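Local coordinates for protein HTP-2 (Caenorhabditis elegans, PDB 4TZM) that probably helps build the meiotic chromosome axis, its HORMA domain binding a closure motif of the partner protein HTP-3, at residues Y69-L74 and Q170-V175. Residues are numbered along the deposited sequence; the frame is centred on the assembly and turned at random.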
loop_
_atom_site.group_PDB
_atom_site.type_symbol
_atom_site.label_atom_id
_atom_site.label_comp_id
_atom_site.label_asym_id
_atom_site.label_seq_id
_atom_site.Cartn_x
_atom_site.Cartn_y
_atom_site.Cartn_z
ATOM N N TYR A 69 14.553 -8.574 -0.054
ATOM C CA TYR A 69 14.679 -8.484 1.395
ATOM C C TYR A 69 14.411 -7.060 1.866
ATOM O O TYR A 69 14.833 -6.096 1.225
ATOM C CB TYR A 69 16.072 -8.922 1.852
ATOM C CG TYR A 69 16.353 -10.404 1.749
ATOM C CD1 TYR A 69 16.654 -10.995 0.528
ATOM C CD2 TYR A 69 16.341 -11.209 2.881
ATOM C CE1 TYR A 69 16.922 -12.352 0.434
ATOM C CE2 TYR A 69 16.607 -12.565 2.798
ATOM C CZ TYR A 69 16.897 -13.131 1.572
ATOM O OH TYR A 69 17.163 -14.481 1.484
ATOM N N ILE A 70 13.706 -6.939 2.982
ATOM C CA ILE A 70 13.482 -5.651 3.625
ATOM C C ILE A 70 14.510 -5.458 4.729
ATOM O O ILE A 70 15.051 -4.369 4.914
ATOM C CB ILE A 70 12.068 -5.556 4.206
ATOM C CG1 ILE A 70 11.044 -5.927 3.136
ATOM C CG2 ILE A 70 11.804 -4.160 4.751
ATOM C CD1 ILE A 70 9.707 -6.301 3.693
ATOM N N THR A 71 14.760 -6.531 5.473
ATOM C CA THR A 71 15.880 -6.595 6.403
ATOM C C THR A 71 16.628 -7.895 6.134
ATOM O O THR A 71 16.209 -8.688 5.292
ATOM C CB THR A 71 15.432 -6.537 7.876
ATOM O OG1 THR A 71 14.886 -7.800 8.268
ATOM C CG2 THR A 71 14.386 -5.456 8.077
ATOM N N GLU A 72 17.731 -8.114 6.839
ATOM C CA GLU A 72 18.508 -9.335 6.656
ATOM C C GLU A 72 17.701 -10.556 7.075
ATOM O O GLU A 72 17.890 -11.653 6.548
ATOM C CB GLU A 72 19.810 -9.269 7.452
ATOM C CG GLU A 72 20.786 -8.209 6.979
ATOM C CD GLU A 72 22.041 -8.170 7.828
ATOM O OE1 GLU A 72 22.046 -8.793 8.911
ATOM O OE2 GLU A 72 23.024 -7.521 7.413
ATOM N N ASN A 73 16.791 -10.348 8.021
ATOM C CA ASN A 73 15.987 -11.422 8.590
ATOM C C ASN A 73 14.691 -11.672 7.819
ATOM O O ASN A 73 14.134 -12.769 7.871
ATOM C CB ASN A 73 15.653 -11.099 10.049
ATOM C CG ASN A 73 15.740 -12.311 10.956
ATOM O OD1 ASN A 73 14.894 -13.204 10.902
ATOM N ND2 ASN A 73 16.761 -12.341 11.805
ATOM N N LEU A 74 14.214 -10.651 7.111
ATOM C CA LEU A 74 12.878 -10.688 6.517
ATOM C C LEU A 74 12.881 -10.519 5.000
ATOM O O LEU A 74 13.460 -9.572 4.464
ATOM C CB LEU A 74 11.994 -9.609 7.150
ATOM C CG LEU A 74 10.581 -9.464 6.580
ATOM C CD1 LEU A 74 9.713 -10.657 6.957
ATOM C CD2 LEU A 74 9.946 -8.158 7.037
ATOM N N GLN A 170 7.716 0.270 11.115
ATOM C CA GLN A 170 6.324 0.203 10.688
ATOM C C GLN A 170 6.190 -0.618 9.412
ATOM O O GLN A 170 5.195 -1.315 9.216
ATOM C CB GLN A 170 5.756 1.609 10.476
ATOM C CG GLN A 170 5.515 2.402 11.758
ATOM C CD GLN A 170 5.338 3.891 11.502
ATOM O OE1 GLN A 170 5.549 4.371 10.388
ATOM N NE2 GLN A 170 4.951 4.629 12.536
ATOM N N MET A 171 7.198 -0.538 8.547
ATOM C CA MET A 171 7.184 -1.271 7.281
ATOM C C MET A 171 7.428 -2.760 7.505
ATOM O O MET A 171 6.779 -3.606 6.889
ATOM C CB MET A 171 8.230 -0.704 6.322
ATOM C CG MET A 171 8.428 -1.522 5.055
ATOM S SD MET A 171 6.910 -1.694 4.097
ATOM C CE MET A 171 6.510 0.013 3.795
ATOM N N VAL A 172 8.368 -3.070 8.391
ATOM C CA VAL A 172 8.649 -4.446 8.778
ATOM C C VAL A 172 7.416 -5.095 9.410
ATOM O O VAL A 172 7.091 -6.247 9.120
ATOM C CB VAL A 172 9.845 -4.507 9.747
ATOM C CG1 VAL A 172 9.865 -5.825 10.511
ATOM C CG2 VAL A 172 11.148 -4.289 8.987
ATOM N N THR A 173 6.724 -4.340 10.256
ATOM C CA THR A 173 5.498 -4.814 10.900
ATOM C C THR A 173 4.394 -5.137 9.890
ATOM O O THR A 173 3.717 -6.160 10.002
ATOM C CB THR A 173 4.965 -3.772 11.907
ATOM O OG1 THR A 173 5.821 -3.742 13.055
ATOM C CG2 THR A 173 3.545 -4.112 12.344
ATOM N N ILE A 174 4.218 -4.266 8.902
ATOM C CA ILE A 174 3.163 -4.439 7.908
ATOM C C ILE A 174 3.378 -5.716 7.096
ATOM O O ILE A 174 2.458 -6.525 6.945
ATOM C CB ILE A 174 3.071 -3.221 6.958
ATOM C CG1 ILE A 174 2.292 -2.090 7.631
ATOM C CG2 ILE A 174 2.397 -3.604 5.644
ATOM C CD1 ILE A 174 2.186 -0.835 6.791
ATOM N N VAL A 175 4.601 -5.902 6.606
ATOM C CA VAL A 175 4.943 -7.052 5.774
ATOM C C VAL A 175 4.885 -8.365 6.554
ATOM O O VAL A 175 4.429 -9.385 6.033
ATOM C CB VAL A 175 6.332 -6.875 5.149
ATOM C CG1 VAL A 175 6.681 -8.075 4.280
ATOM C CG2 VAL A 175 6.359 -5.588 4.333
#
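Ile70 and Val175 meet end-on: CD1 of Ile70 sits over the fork of Val175 and lies 3.5 Å from CG2, slightly inside the usual van der Waals distance, with CG1 almost as near. Ile70 gets there because its CG1 branch is turned anti to the carbonyl carbon (chi1 -52°) and carries CD1 out to the helix. Its second branch, CG2, is set against Val172 CG2 at 4.3 Å and just touches CG of Met171. At Thr71 the meeting is crosswise: the side chains of Thr71 and Val172 cross at about a right angle, and Thr71 CG2 packs against Val172 CG2 at 3.6 Å. Ile70, Thr71 and Leu74 sit in the loop that joins strands 65-69 and 75-79 of a beta hairpin, which is laid on helix 164-185 of the HORMA domain; Ile70 and Thr71 form a classic beta bulge opposite Leu74. While the methyl of Thr71 faces the helix, OG1 stays with its own turn, accepting from Asn73 N at 3.2 Å in an ST turn and, weakly, from Leu74 N. Leu74 lies alongside Val172, the two pointing opposite ways, with CG anti to the backbone N (chi1 177°) and CD2 delivered 4.2 Å from Val172 CG1. The same CD2 also borders Val175 CG1, at 4.3 Å, and so spans successive turns of the helix. Trp24, from an earlier loop, touches both Ile70 and Met171, whereas Leu74 continues along the helix onto Arg176 and Gln179.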